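Local coordinates for protein hydrogenase 3 maturation protease (Escherichia coli, PDB 2E85) that cuts a C-terminal peptide from the precursor of HycE, the large subunit of hydrogenase 3, as a step in hydrogenase maturation, at residues B[5-10]-B[51-56]; B[74-79]-B[135-140]; B[99-104]-B[109-114]. The protein carries 1 engineered substitution. One frame throughout, in Å; residues are numbered along the deposited sequence.

Contact 1. Residues B[5-10]-B[51-56]; sequences TDVLLC and VAIREL
Val7 faces Ile53 and Leu56 from the strand side, with both of its methyl groups turned to the helix. CG2 meets the Leu56 side chain: Val7 CG2 lies 4.0 Å from Leu56 CD1. The same Leu56 methyl also reaches the other branch, with Leu56 CD1 4.2 Å from Val7 CG1. It therefore lies across both tips of the valine, and the two side chains cross obliquely. CG1 lies on the Ile53 side. Its pair with Ile53 CD1 is modelled too close for two carbons, so its exact spacing is doubtful. Val7 holds CG1 opposite its own backbone N (chi1 176°), which turns CG1 toward the Ile53 side and leaves CG2 against Leu56. On the helix, Ile53 and Leu56 lie three residues apart and present the same side to the strand.

The helix 50-56 is the crossover between the parallel strands 38-43 and 60-66, and it passes over strand 6-11, which lies between them. Ile40 and Leu61 of these flanking strands touch both Val7 and Ile53. On another side of the helix, Arg54 makes a cation-pi contact with Tyr99 of the second subunit. An alanine here removes both branches and is likely to leave Leu56 CD1 without its partner, opening a gap between helix and strand. The contact is wholly apolar, so the crossover helix is held to this strand by shape and exclusion of water, with no polar pairing across it.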
ATOM      1  N   THR B   5      -6.018  11.163  20.308  1.00 12.93           N
ATOM      2  CA  THR B   5      -5.724   9.843  20.833  1.00 13.35           C
ATOM      3  C   THR B   5      -6.259   8.788  19.856  1.00 11.61           C
ATOM      4  O   THR B   5      -5.489   8.055  19.252  1.00 12.78           O
ATOM      5  CB  THR B   5      -6.329   9.637  22.250  1.00 13.39           C
ATOM      6  OG1 THR B   5      -7.714  10.037  22.256  1.00 14.72           O
ATOM      7  CG2 THR B   5      -5.578  10.495  23.248  1.00 14.76           C
ATOM      8  N   ASP B   6      -7.574   8.737  19.720  1.00 11.04           N
ATOM      9  CA  ASP B   6      -8.231   7.730  18.925  1.00  9.27           C
ATOM     10  C   ASP B   6      -8.523   8.229  17.522  1.00  8.72           C
ATOM     11  O   ASP B   6      -8.970   9.355  17.353  1.00  8.54           O
ATOM     12  CB  ASP B   6      -9.532   7.351  19.624  1.00  9.35           C
ATOM     13  CG  ASP B   6      -9.304   6.682  20.947  1.00 10.84           C
ATOM     14  OD1 ASP B   6      -8.280   6.010  21.091  1.00 13.23           O
ATOM     15  OD2 ASP B   6     -10.171   6.808  21.833  1.00 15.22           O
ATOM     16  N   VAL B   7      -8.317   7.373  16.535  1.00  7.76           N
ATOM     17  CA  VAL B   7      -8.693   7.701  15.144  1.00  6.95           C
ATOM     18  C   VAL B   7      -9.530   6.552  14.603  1.00  6.40           C
ATOM     19  O   VAL B   7      -9.211   5.398  14.854  1.00  6.42           O
ATOM     20  CB  VAL B   7      -7.433   7.934  14.269  1.00  7.66           C
ATOM     21  CG1 VAL B   7      -7.817   8.171  12.808  1.00  6.79           C
ATOM     22  CG2 VAL B   7      -6.646   9.160  14.804  1.00  7.99           C
ATOM     23  N   LEU B   8     -10.577   6.903  13.854  1.00  6.05           N
ATOM     24  CA  LEU B   8     -11.484   5.931  13.243  1.00  6.75           C
ATOM     25  C   LEU B   8     -11.420   6.131  11.743  1.00  6.80           C
ATOM     26  O   LEU B   8     -11.751   7.210  11.234  1.00  7.09           O
ATOM     27  CB  LEU B   8     -12.907   6.153  13.764  1.00  6.55           C
ATOM     28  CG  LEU B   8     -14.059   5.429  13.034  1.00  6.91           C
ATOM     29  CD1 LEU B   8     -13.834   3.926  13.016  1.00  8.66           C
ATOM     30  CD2 LEU B   8     -15.439   5.810  13.582  1.00  9.39           C
ATOM     31  N   LEU B   9     -10.966   5.102  11.031  1.00  6.11           N
ATOM     32  CA  LEU B   9     -10.884   5.176   9.548  1.00  6.64           C
ATOM     33  C   LEU B   9     -12.056   4.391   9.022  1.00  6.99           C
ATOM     34  O   LEU B   9     -12.173   3.199   9.294  1.00  7.30           O
ATOM     35  CB  LEU B   9      -9.572   4.590   9.024  1.00  5.08           C
ATOM     36  CG  LEU B   9      -9.496   4.457   7.480  1.00  6.48           C
ATOM     37  CD1 LEU B   9      -9.532   5.848   6.784  1.00  8.83           C
ATOM     38  CD2 LEU B   9      -8.298   3.677   7.010  1.00  7.34           C
ATOM     39  N   CYS B  10     -12.944   5.070   8.293  1.00  6.99           N
ATOM     40  CA  CYS B  10     -14.130   4.400   7.746  1.00  8.01           C
ATOM     41  C   CYS B  10     -13.880   4.159   6.275  1.00  8.13           C
ATOM     42  O   CYS B  10     -13.709   5.130   5.542  1.00  8.90           O
ATOM     43  CB  CYS B  10     -15.374   5.269   7.845  1.00  7.42           C
ATOM     44  SG  CYS B  10     -15.954   5.478   9.561  1.00 11.70           S
ATOM     45  N   VAL B  51      -1.123   8.893   5.117  1.00 12.43           N
ATOM     46  CA  VAL B  51      -0.315  10.057   5.509  1.00 12.02           C
ATOM     47  C   VAL B  51      -1.009  10.877   6.616  1.00 12.32           C
ATOM     48  O   VAL B  51      -0.367  11.210   7.618  1.00 12.27           O
ATOM     49  CB  VAL B  51       0.095  10.910   4.286  1.00 12.46           C
ATOM     50  CG1 VAL B  51       0.779  12.209   4.727  1.00 13.30           C
ATOM     51  CG2 VAL B  51       1.055  10.101   3.405  1.00 13.45           C
ATOM     52  N   ALA B  52      -2.309  11.129   6.464  1.00 12.65           N
ATOM     53  CA  ALA B  52      -3.083  11.872   7.470  1.00 12.23           C
ATOM     54  C   ALA B  52      -3.146  11.145   8.797  1.00 11.67           C
ATOM     55  O   ALA B  52      -3.001  11.762   9.846  1.00 10.88           O
ATOM     56  CB  ALA B  52      -4.497  12.155   6.968  1.00 12.99           C
ATOM     57  N   ILE B  53      -3.399   9.838   8.745  1.00 10.14           N
ATOM     58  CA  ILE B  53      -3.467   9.038   9.971  1.00 10.23           C
ATOM     59  C   ILE B  53      -2.141   9.117  10.722  1.00  9.63           C
ATOM     60  O   ILE B  53      -2.124   9.340  11.923  1.00 10.13           O
ATOM     61  CB  ILE B  53      -3.854   7.589   9.679  1.00  9.38           C
ATOM     62  CG1 ILE B  53      -5.280   7.535   9.108  1.00 10.35           C
ATOM     63  CG2 ILE B  53      -3.774   6.730  10.972  1.00 10.27           C
ATOM     64  CD1 ILE B  53      -6.414   8.164   9.935  1.00 14.79           C
ATOM     65  N   ARG B  54      -1.021   8.969  10.016  1.00 10.59           N
ATOM     66  CA  ARG B  54       0.287   9.019  10.695  1.00 11.46           C
ATOM     67  C   ARG B  54       0.550  10.384  11.327  1.00 11.84           C
ATOM     68  O   ARG B  54       1.078  10.460  12.448  1.00 11.86           O
ATOM     69  CB  ARG B  54       1.429   8.694   9.734  1.00 13.59           C
ATOM     70  CG  ARG B  54       1.419   7.311   9.173  1.00 16.01           C
ATOM     71  CD  ARG B  54       2.724   7.065   8.408  1.00 18.44           C
ATOM     72  NE  ARG B  54       3.104   8.149   7.485  1.00 18.96           N
ATOM     73  CZ  ARG B  54       3.980   8.010   6.486  1.00 18.92           C
ATOM     74  NH1 ARG B  54       4.546   6.826   6.265  1.00 19.28           N
ATOM     75  NH2 ARG B  54       4.270   9.038   5.684  1.00 16.06           N
ATOM     76  N   GLU B  55       0.148  11.443  10.625  1.00 11.34           N
ATOM     77  CA  GLU B  55       0.314  12.828  11.077  1.00 12.42           C
ATOM     78  C   GLU B  55      -0.533  13.155  12.306  1.00 12.88           C
ATOM     79  O   GLU B  55      -0.137  13.989  13.138  1.00 13.36           O
ATOM     80  CB  GLU B  55       0.043  13.812   9.932  1.00 12.85           C
ATOM     81  CG  GLU B  55       1.099  13.780   8.815  1.00 17.11           C
ATOM     82  CD  GLU B  55       2.522  13.983   9.335  1.00 23.86           C
ATOM     83  OE1 GLU B  55       2.742  14.956  10.090  1.00 28.45           O
ATOM     84  OE2 GLU B  55       3.416  13.160   8.996  1.00 25.22           O
ATOM     85  N   LEU B  56      -1.676  12.474  12.432  1.00 11.28           N
ATOM     86  CA  LEU B  56      -2.548  12.604  13.612  1.00 11.54           C
ATOM     87  C   LEU B  56      -1.889  12.033  14.876  1.00 11.99           C
ATOM     88  O   LEU B  56      -2.287  12.382  16.003  1.00 11.71           O
ATOM     89  CB  LEU B  56      -3.902  11.949  13.337  1.00 11.43           C
ATOM     90  CG  LEU B  56      -4.882  12.776  12.503  1.00 10.72           C
ATOM     91  CD1 LEU B  56      -6.011  11.845  11.977  1.00 10.66           C
ATOM     92  CD2 LEU B  56      -5.444  13.968  13.299  1.00 10.76           C
TER

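Contact 2. Residues B[74-79]-B[135-140]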
ATOM      1  N   GLY B  74     -24.663  -8.547   8.062  1.00  8.64           N
ATOM      2  CA  GLY B  74     -24.738  -7.712   9.260  1.00  8.61           C
ATOM      3  C   GLY B  74     -23.905  -8.227  10.425  1.00  9.44           C
ATOM      4  O   GLY B  74     -23.750  -7.521  11.433  1.00 11.09           O
ATOM      5  N   GLU B  75     -23.368  -9.448  10.306  1.00  9.37           N
ATOM      6  CA  GLU B  75     -22.446  -9.936  11.338  1.00  9.46           C
ATOM      7  C   GLU B  75     -21.209  -9.009  11.379  1.00  8.70           C
ATOM      8  O   GLU B  75     -20.710  -8.548  10.329  1.00  7.93           O
ATOM      9  CB  GLU B  75     -22.022 -11.394  11.106  1.00 10.77           C
ATOM     10  CG  GLU B  75     -23.145 -12.416  11.302  1.00 14.82           C
ATOM     11  CD  GLU B  75     -23.688 -12.443  12.732  1.00 22.72           C
ATOM     12  OE1 GLU B  75     -22.883 -12.381  13.695  1.00 23.02           O
ATOM     13  OE2 GLU B  75     -24.927 -12.541  12.902  1.00 25.51           O
ATOM     14  N   ILE B  76     -20.721  -8.779  12.597  1.00  7.94           N
ATOM     15  CA  ILE B  76     -19.590  -7.882  12.855  1.00  7.40           C
ATOM     16  C   ILE B  76     -18.487  -8.728  13.482  1.00  8.08           C
ATOM     17  O   ILE B  76     -18.763  -9.450  14.450  1.00  7.79           O
ATOM     18  CB  ILE B  76     -19.981  -6.816  13.922  1.00  8.98           C
ATOM     19  CG1 ILE B  76     -21.043  -5.885  13.353  1.00  8.59           C
ATOM     20  CG2 ILE B  76     -18.788  -5.917  14.305  1.00  8.49           C
ATOM     21  CD1 ILE B  76     -21.851  -5.111  14.396  1.00 14.79           C
ATOM     22  N   ARG B  77     -17.248  -8.638  12.967  1.00  6.88           N
ATOM     23  CA  ARG B  77     -16.123  -9.356  13.595  1.00  7.35           C
ATOM     24  C   ARG B  77     -14.865  -8.533  13.543  1.00  8.10           C
ATOM     25  O   ARG B  77     -14.695  -7.724  12.647  1.00  7.55           O
ATOM     26  CB  ARG B  77     -15.811 -10.687  12.908  1.00  7.17           C
ATOM     27  CG  ARG B  77     -16.949 -11.704  12.828  1.00  9.23           C
ATOM     28  CD  ARG B  77     -17.163 -12.410  14.155  1.00 10.94           C
ATOM     29  NE  ARG B  77     -18.134 -13.498  14.017  1.00 12.01           N
ATOM     30  CZ  ARG B  77     -19.465 -13.354  14.003  1.00 13.28           C
ATOM     31  NH1 ARG B  77     -20.047 -12.163  14.081  1.00 10.59           N
ATOM     32  NH2 ARG B  77     -20.229 -14.438  13.896  1.00 14.51           N
ATOM     33  N   ILE B  78     -13.988  -8.734  14.534  1.00  7.49           N
ATOM     34  CA  ILE B  78     -12.649  -8.220  14.468  1.00  9.72           C
ATOM     35  C   ILE B  78     -11.782  -9.243  13.756  1.00 10.03           C
ATOM     36  O   ILE B  78     -11.805 -10.437  14.110  1.00 11.37           O
ATOM     37  CB  ILE B  78     -12.051  -8.028  15.863  1.00  9.73           C
ATOM     38  CG1 ILE B  78     -12.975  -7.171  16.775  1.00 11.22           C
ATOM     39  CG2 ILE B  78     -10.595  -7.555  15.747  1.00 12.92           C
ATOM     40  CD1 ILE B  78     -13.958  -8.001  17.452  1.00 14.79           C
ATOM     41  N   ILE B  79     -11.028  -8.777  12.769  1.00  8.90           N
ATOM     42  CA  ILE B  79     -10.144  -9.659  12.006  1.00 10.70           C
ATOM     43  C   ILE B  79      -8.701  -9.479  12.441  1.00 11.00           C
ATOM     44  O   ILE B  79      -8.119  -8.377  12.358  1.00 10.94           O
ATOM     45  CB  ILE B  79     -10.226  -9.474  10.505  1.00 11.71           C
ATOM     46  CG1 ILE B  79     -11.680  -9.409  10.049  1.00 10.65           C
ATOM     47  CG2 ILE B  79      -9.433 -10.609   9.802  1.00 11.51           C
ATOM     48  CD1 ILE B  79     -12.712 -10.261  10.728  1.00 14.79           C
ATOM     49  N   VAL B 135     -24.215  -1.099  11.503  1.00  5.68           N
ATOM     50  CA  VAL B 135     -23.555   0.223  11.582  1.00  6.83           C
ATOM     51  C   VAL B 135     -23.975   0.966  12.852  1.00  8.08           C
ATOM     52  O   VAL B 135     -23.141   1.492  13.578  1.00  6.77           O
ATOM     53  CB  VAL B 135     -23.768   1.068  10.279  1.00  7.85           C
ATOM     54  CG1 VAL B 135     -23.255   2.476  10.528  1.00  8.22           C
ATOM     55  CG2 VAL B 135     -23.008   0.391   9.117  1.00  7.31           C
ATOM     56  N   GLU B 136     -25.266   0.919  13.149  1.00  7.94           N
ATOM     57  CA  GLU B 136     -25.742   1.410  14.460  1.00  9.75           C
ATOM     58  C   GLU B 136     -25.083   0.715  15.657  1.00  9.59           C
ATOM     59  O   GLU B 136     -24.723   1.371  16.643  1.00 10.30           O
ATOM     60  CB  GLU B 136     -27.268   1.300  14.505  1.00 11.52           C
ATOM     61  CG  GLU B 136     -27.929   1.964  15.716  1.00 14.89           C
ATOM     62  CD  GLU B 136     -27.759   3.491  15.812  1.00 21.42           C
ATOM     63  OE1 GLU B 136     -27.472   4.199  14.812  1.00 23.22           O
ATOM     64  OE2 GLU B 136     -27.958   4.005  16.931  1.00 24.95           O
ATOM     65  N   THR B 137     -24.926  -0.610  15.586  1.00  8.87           N
ATOM     66  CA  THR B 137     -24.316  -1.350  16.683  1.00  9.18           C
ATOM     67  C   THR B 137     -22.885  -0.859  16.957  1.00  8.97           C
ATOM     68  O   THR B 137     -22.512  -0.596  18.094  1.00  8.99           O
ATOM     69  CB  THR B 137     -24.356  -2.888  16.429  1.00  9.08           C
ATOM     70  OG1 THR B 137     -25.722  -3.297  16.308  1.00 13.70           O
ATOM     71  CG2 THR B 137     -23.723  -3.642  17.590  1.00 11.06           C
ATOM     72  N   VAL B 138     -22.100  -0.702  15.904  1.00  8.84           N
ATOM     73  CA  VAL B 138     -20.720  -0.276  16.030  1.00  9.21           C
ATOM     74  C   VAL B 138     -20.700   1.171  16.561  1.00  8.87           C
ATOM     75  O   VAL B 138     -19.931   1.509  17.441  1.00  8.91           O
ATOM     76  CB  VAL B 138     -19.957  -0.435  14.680  1.00  9.22           C
ATOM     77  CG1 VAL B 138     -18.570   0.134  14.796  1.00  9.44           C
ATOM     78  CG2 VAL B 138     -19.846  -1.927  14.289  1.00  8.95           C
ATOM     79  N   TYR B 139     -21.594   1.995  16.036  1.00  8.78           N
ATOM     80  CA  TYR B 139     -21.658   3.408  16.405  1.00  9.64           C
ATOM     81  C   TYR B 139     -21.905   3.562  17.895  1.00  9.65           C
ATOM     82  O   TYR B 139     -21.274   4.380  18.536  1.00 10.27           O
ATOM     83  CB  TYR B 139     -22.741   4.114  15.582  1.00 10.03           C
ATOM     84  CG  TYR B 139     -23.110   5.494  16.051  1.00 10.69           C
ATOM     85  CD1 TYR B 139     -22.274   6.595  15.786  1.00 11.61           C
ATOM     86  CD2 TYR B 139     -24.306   5.707  16.742  1.00 13.14           C
ATOM     87  CE1 TYR B 139     -22.621   7.864  16.201  1.00 12.76           C
ATOM     88  CE2 TYR B 139     -24.649   6.950  17.188  1.00 11.71           C
ATOM     89  CZ  TYR B 139     -23.809   8.030  16.906  1.00 13.33           C
ATOM     90  OH  TYR B 139     -24.152   9.290  17.336  1.00 13.37           O
ATOM     91  N   GLN B 140     -22.785   2.720  18.429  1.00 10.80           N
ATOM     92  CA  GLN B 140     -23.153   2.768  19.835  1.00 12.75           C
ATOM     93  C   GLN B 140     -22.067   2.212  20.739  1.00 13.38           C
ATOM     94  O   GLN B 140     -22.143   2.357  21.960  1.00 15.65           O
ATOM     95  CB  GLN B 140     -24.476   2.040  20.051  1.00 14.10           C
ATOM     96  CG  GLN B 140     -25.626   2.803  19.407  1.00 11.48           C
ATOM     97  CD  GLN B 140     -26.009   4.130  20.096  1.00 15.89           C
ATOM     98  OE1 GLN B 140     -25.536   4.451  21.189  1.00 18.37           O
ATOM     99  NE2 GLN B 140     -26.902   4.884  19.458  1.00 14.69           N
TER
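The end strand 76-78 and residues 135-140 of helix 129-141 come nearest at Ile76 and Val138, whose CA atoms are 8.3 Å apart. Ile76 carries the strand's whole share of the contact. Its CG1 arm is extended (chi2 160°), and this sends CD1 out to the helix. The methyl arrives between two consecutive helix residues: Ile76 CD1 is 3.8 Å from Val138 CG2 and 3.9 Å from Thr137 CB. The shorter branch of Ile76 supports it from beside, with CG2 at 4.1 Å from Val138 CG2. Val138 thus uses one methyl for both branches of the isoleucine. Thr137 offers its carbons to Ile76, while its OG1 is hydrogen-bonded to the backbone O of Asp133 one turn earlier. Leu114 of the neighbouring strand touches both Ile76 and Val138, and Phe151 also packs on Ile76.

Several polar groups pair along their own segment. Arg77 folds back along the strand and puts NH1 between two acceptors, both in its guanidinium plane. Arg77 NH1 is 2.9 Å from Glu75 OE1, a salt bridge that uses the anti lone pair of the carboxylate oxygen. The same NH1 donates to Ile76 O at 3.0 Å, from above the carbonyl plane. On the helix, Gln140 NE2 gives Glu136 OE2 an almost straight bond of 2.9 Å, and Glu136 OE1 has a salt bridge to Lys28. Strand and helix meet through carbon alone. The charged groups named find their partners away from this interface, so the last helix of the fold lies on the sheet border through a small apolar patch, partly buried.

Contact 3. Residues B[99-104]-B[109-114]; sequences YLIDQL and GEVIFL. With CA (calcium ion), chain G.
Gln103 OE1 binds a calcium ion at 2.3 Å, while NE2 of the same amide is hydrogen-bonded to OE1 of Gln103 of the second subunit. The glutamine chain bends at chi2 (-59°) to bring its amide to the metal. Four waters bind the same ion. Water 1 sits 2.4 Å from the calcium ion and donates to Gln103 O at 2.8 Å, so one residue holds the metal directly and through water. Glu106 of the same chain and Asp102 of the second subunit complete the seven ligands, and the ion lies at the subunit contact of this crystal.

Other residues of the helix turn to the strand. Helix 99-104 runs roughly antiparallel to strand 111-114, at 151°, with the short axes 9.3 Å apart. Ile101 splits its branches between two strand residues. Its CG2 meets Val111 CG1 at 4.1 Å. Its CD1 approaches Phe113 CD1 at the same distance, 4.1 Å, obliquely to the ring, and the two side chains stand about at right angles. The Phe113 ring swings to the helix side with CG opposite its backbone N (chi1 -176°). Val111 sets its other methyl against Leu104, with Val111 CG2 4.0 Å from the backbone C of Leu104 and close to its CB. Gly109 ends the helix with positive phi, where a side chain would strike the preceding carbonyl, and lets the chain reverse into the strand.

Phe113 also lies about 4 Å from the side chain of Asp65, a calcium ligand here and, by similarity, a nickel ligand. One helix thus has two chemistries: a carbon face set on the sheet, and a polar side that shares a metal with the partner subunit.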
ATOM      1  N   TYR B  99      -0.211  -5.446   4.562  1.00 18.98           N
ATOM      2  CA  TYR B  99       0.923  -4.516   4.433  1.00 19.54           C
ATOM      3  C   TYR B  99       0.628  -3.208   5.160  1.00 19.06           C
ATOM      4  O   TYR B  99       1.421  -2.755   5.982  1.00 19.46           O
ATOM      5  CB  TYR B  99       1.319  -4.291   2.957  1.00 19.93           C
ATOM      6  CG  TYR B  99       2.481  -5.168   2.528  1.00 20.29           C
ATOM      7  CD1 TYR B  99       2.537  -6.502   2.912  1.00 21.84           C
ATOM      8  CD2 TYR B  99       3.540  -4.651   1.775  1.00 19.97           C
ATOM      9  CE1 TYR B  99       3.607  -7.321   2.547  1.00 22.82           C
ATOM     10  CE2 TYR B  99       4.629  -5.465   1.414  1.00 18.60           C
ATOM     11  CZ  TYR B  99       4.648  -6.795   1.797  1.00 18.83           C
ATOM     12  OH  TYR B  99       5.694  -7.625   1.461  1.00 22.93           O
ATOM     13  N   LEU B 100      -0.540  -2.635   4.887  1.00 17.29           N
ATOM     14  CA  LEU B 100      -0.954  -1.388   5.520  1.00 17.08           C
ATOM     15  C   LEU B 100      -1.172  -1.559   7.008  1.00 15.76           C
ATOM     16  O   LEU B 100      -0.709  -0.737   7.785  1.00 14.10           O
ATOM     17  CB  LEU B 100      -2.236  -0.860   4.907  1.00 17.51           C
ATOM     18  CG  LEU B 100      -2.218  -0.534   3.421  1.00 21.60           C
ATOM     19  CD1 LEU B 100      -2.014  -1.833   2.670  1.00 24.70           C
ATOM     20  CD2 LEU B 100      -3.541   0.103   3.032  1.00 23.17           C
ATOM     21  N   ILE B 101      -1.876  -2.626   7.396  1.00 14.62           N
ATOM     22  CA  ILE B 101      -2.204  -2.847   8.821  1.00 14.38           C
ATOM     23  C   ILE B 101      -0.950  -3.077   9.657  1.00 14.22           C
ATOM     24  O   ILE B 101      -0.799  -2.483  10.730  1.00 13.99           O
ATOM     25  CB  ILE B 101      -3.156  -4.060   9.035  1.00 14.92           C
ATOM     26  CG1 ILE B 101      -4.437  -3.899   8.207  1.00 17.38           C
ATOM     27  CG2 ILE B 101      -3.485  -4.241  10.534  1.00 15.25           C
ATOM     28  CD1 ILE B 101      -5.327  -2.669   8.515  1.00 14.79           C
ATOM     29  N   ASP B 102      -0.070  -3.951   9.165  1.00 13.43           N
ATOM     30  CA  ASP B 102       1.148  -4.305   9.899  1.00 13.47           C
ATOM     31  C   ASP B 102       2.040  -3.068  10.099  1.00 12.44           C
ATOM     32  O   ASP B 102       2.635  -2.887  11.169  1.00 10.80           O
ATOM     33  CB  ASP B 102       1.903  -5.442   9.208  1.00 14.56           C
ATOM     34  CG  ASP B 102       1.100  -6.751   9.145  1.00 18.56           C
ATOM     35  OD1 ASP B 102       0.001  -6.851   9.779  1.00 24.12           O
ATOM     36  OD2 ASP B 102       1.553  -7.701   8.443  1.00 23.37           O
ATOM     37  N   GLN B 103       2.139  -2.226   9.068  1.00 11.02           N
ATOM     38  CA  GLN B 103       2.944  -0.991   9.156  1.00 11.27           C
ATOM     39  C   GLN B 103       2.296   0.047  10.051  1.00 10.93           C
ATOM     40  O   GLN B 103       2.975   0.725  10.800  1.00 11.92           O
ATOM     41  CB  GLN B 103       3.229  -0.416   7.777  1.00 11.71           C
ATOM     42  CG  GLN B 103       4.214  -1.294   6.994  1.00 13.93           C
ATOM     43  CD  GLN B 103       5.548  -1.428   7.741  1.00 16.00           C
ATOM     44  OE1 GLN B 103       6.138  -0.417   8.116  1.00 14.05           O
ATOM     45  NE2 GLN B 103       6.003  -2.671   7.983  1.00 17.59           N
ATOM     46  N   LEU B 104       0.976   0.167   9.974  1.00 10.56           N
ATOM     47  CA  LEU B 104       0.283   1.059  10.902  1.00 10.67           C
ATOM     48  C   LEU B 104       0.522   0.614  12.343  1.00 11.39           C
ATOM     49  O   LEU B 104       0.748   1.457  13.220  1.00 11.55           O
ATOM     50  CB  LEU B 104      -1.214   1.076  10.615  1.00 11.59           C
ATOM     51  CG  LEU B 104      -1.583   1.835   9.334  1.00 11.06           C
ATOM     52  CD1 LEU B 104      -3.003   1.458   8.905  1.00 12.38           C
ATOM     53  CD2 LEU B 104      -1.421   3.353   9.474  1.00 12.28           C
ATOM     54  N   GLY B 109       0.321   1.171  17.470  1.00 20.64           N
ATOM     55  CA  GLY B 109       0.453   0.359  18.673  1.00 21.69           C
ATOM     56  C   GLY B 109      -0.840  -0.177  19.270  1.00 21.10           C
ATOM     57  O   GLY B 109      -0.799  -1.104  20.069  1.00 21.99           O
ATOM     58  N   GLU B 110      -1.983   0.415  18.934  1.00 18.80           N
ATOM     59  CA  GLU B 110      -3.192  -0.401  18.895  1.00 16.98           C
ATOM     60  C   GLU B 110      -3.953  -0.108  17.605  1.00 15.07           C
ATOM     61  O   GLU B 110      -4.418   1.016  17.400  1.00 14.16           O
ATOM     62  CB  GLU B 110      -4.080  -0.177  20.097  1.00 18.55           C
ATOM     63  CG  GLU B 110      -5.270  -1.113  20.128  1.00 21.79           C
ATOM     64  CD  GLU B 110      -5.947  -1.148  21.486  1.00 25.66           C
ATOM     65  OE1 GLU B 110      -5.786  -0.166  22.236  1.00 27.72           O
ATOM     66  OE2 GLU B 110      -6.629  -2.153  21.790  1.00 26.40           O
ATOM     67  N   VAL B 111      -4.051  -1.137  16.763  1.00 12.77           N
ATOM     68  CA  VAL B 111      -4.800  -1.093  15.499  1.00 10.60           C
ATOM     69  C   VAL B 111      -5.829  -2.214  15.503  1.00  9.92           C
ATOM     70  O   VAL B 111      -5.497  -3.381  15.754  1.00 11.62           O
ATOM     71  CB  VAL B 111      -3.845  -1.203  14.285  1.00 10.82           C
ATOM     72  CG1 VAL B 111      -4.617  -1.164  12.957  1.00 10.71           C
ATOM     73  CG2 VAL B 111      -2.813  -0.104  14.346  1.00 11.99           C
ATOM     74  N   ILE B 112      -7.090  -1.860  15.262  1.00  8.87           N
ATOM     75  CA  ILE B 112      -8.188  -2.821  15.326  1.00  9.18           C
ATOM     76  C   ILE B 112      -8.856  -2.776  13.965  1.00  8.87           C
ATOM     77  O   ILE B 112      -9.235  -1.696  13.537  1.00  9.23           O
ATOM     78  CB  ILE B 112      -9.220  -2.382  16.427  1.00  9.25           C
ATOM     79  CG1 ILE B 112      -8.521  -2.225  17.785  1.00 10.26           C
ATOM     80  CG2 ILE B 112     -10.381  -3.378  16.626  1.00  8.38           C
ATOM     81  CD1 ILE B 112      -9.271  -1.368  18.806  1.00 14.79           C
ATOM     82  N   PHE B 113      -9.021  -3.927  13.314  1.00  7.81           N
ATOM     83  CA  PHE B 113      -9.731  -3.972  12.035  1.00  7.48           C
ATOM     84  C   PHE B 113     -11.055  -4.643  12.266  1.00  7.20           C
ATOM     85  O   PHE B 113     -11.087  -5.839  12.613  1.00  6.89           O
ATOM     86  CB  PHE B 113      -8.967  -4.791  10.987  1.00  8.25           C
ATOM     87  CG  PHE B 113      -9.630  -4.753   9.656  1.00  8.60           C
ATOM     88  CD1 PHE B 113      -9.317  -3.744   8.764  1.00 12.38           C
ATOM     89  CD2 PHE B 113     -10.660  -5.664   9.338  1.00 11.84           C
ATOM     90  CE1 PHE B 113      -9.971  -3.654   7.551  1.00 13.82           C
ATOM     91  CE2 PHE B 113     -11.313  -5.582   8.107  1.00 13.84           C
ATOM     92  CZ  PHE B 113     -10.964  -4.574   7.225  1.00 11.43           C
ATOM     93  N   LEU B 114     -12.137  -3.904  12.032  1.00  7.81           N
ATOM     94  CA  LEU B 114     -13.495  -4.392  12.187  1.00  8.14           C
ATOM     95  C   LEU B 114     -14.247  -4.545  10.854  1.00  8.29           C
ATOM     96  O   LEU B 114     -14.393  -3.585  10.084  1.00  9.04           O
ATOM     97  CB  LEU B 114     -14.267  -3.450  13.102  1.00  8.66           C
ATOM     98  CG  LEU B 114     -15.695  -3.833  13.487  1.00  9.39           C
ATOM     99  CD1 LEU B 114     -16.085  -3.171  14.794  1.00 11.64           C
ATOM    100  CD2 LEU B 114     -16.740  -3.489  12.408  1.00 13.51           C
TER
HETATM  101 CA    CA G1005       7.554   0.282   9.787  1.00 20.99          CA
HETATM  102  O   HOH W   1       5.683   1.552  10.602  1.00 23.05           O
HETATM  103  O   HOH W   2       8.624   0.782  11.947  1.00 27.89           O
HETATM  104  O   HOH W   3       8.549   2.207   8.799  1.00 36.62           O
HETATM  105  O   HOH W   4       6.535   1.854   8.416  1.00 49.43           O

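From the N terminus, strand 6-11 starts in the interior of the sheet, and contact 1 closes the first loop when the crossover helix 50-56 returns over it. That loop is complete before the others open, so contact 1 stands in series with both. Contact 2 opens at the end strand 76-78 and closes only at helix 129-141. Contact 3, a short helix-to-strand reversal, is nested inside that loop. Contacts 2 and 3 touch through neighbouring antiparallel strands, with Ile79 N probably hydrogen-bonded to Phe113 O at 2.9 Å. Contacts 1 and 3 both reach the second subunit. Together the three set helices 50-56, 97-108 and 129-141 on one mixed sheet.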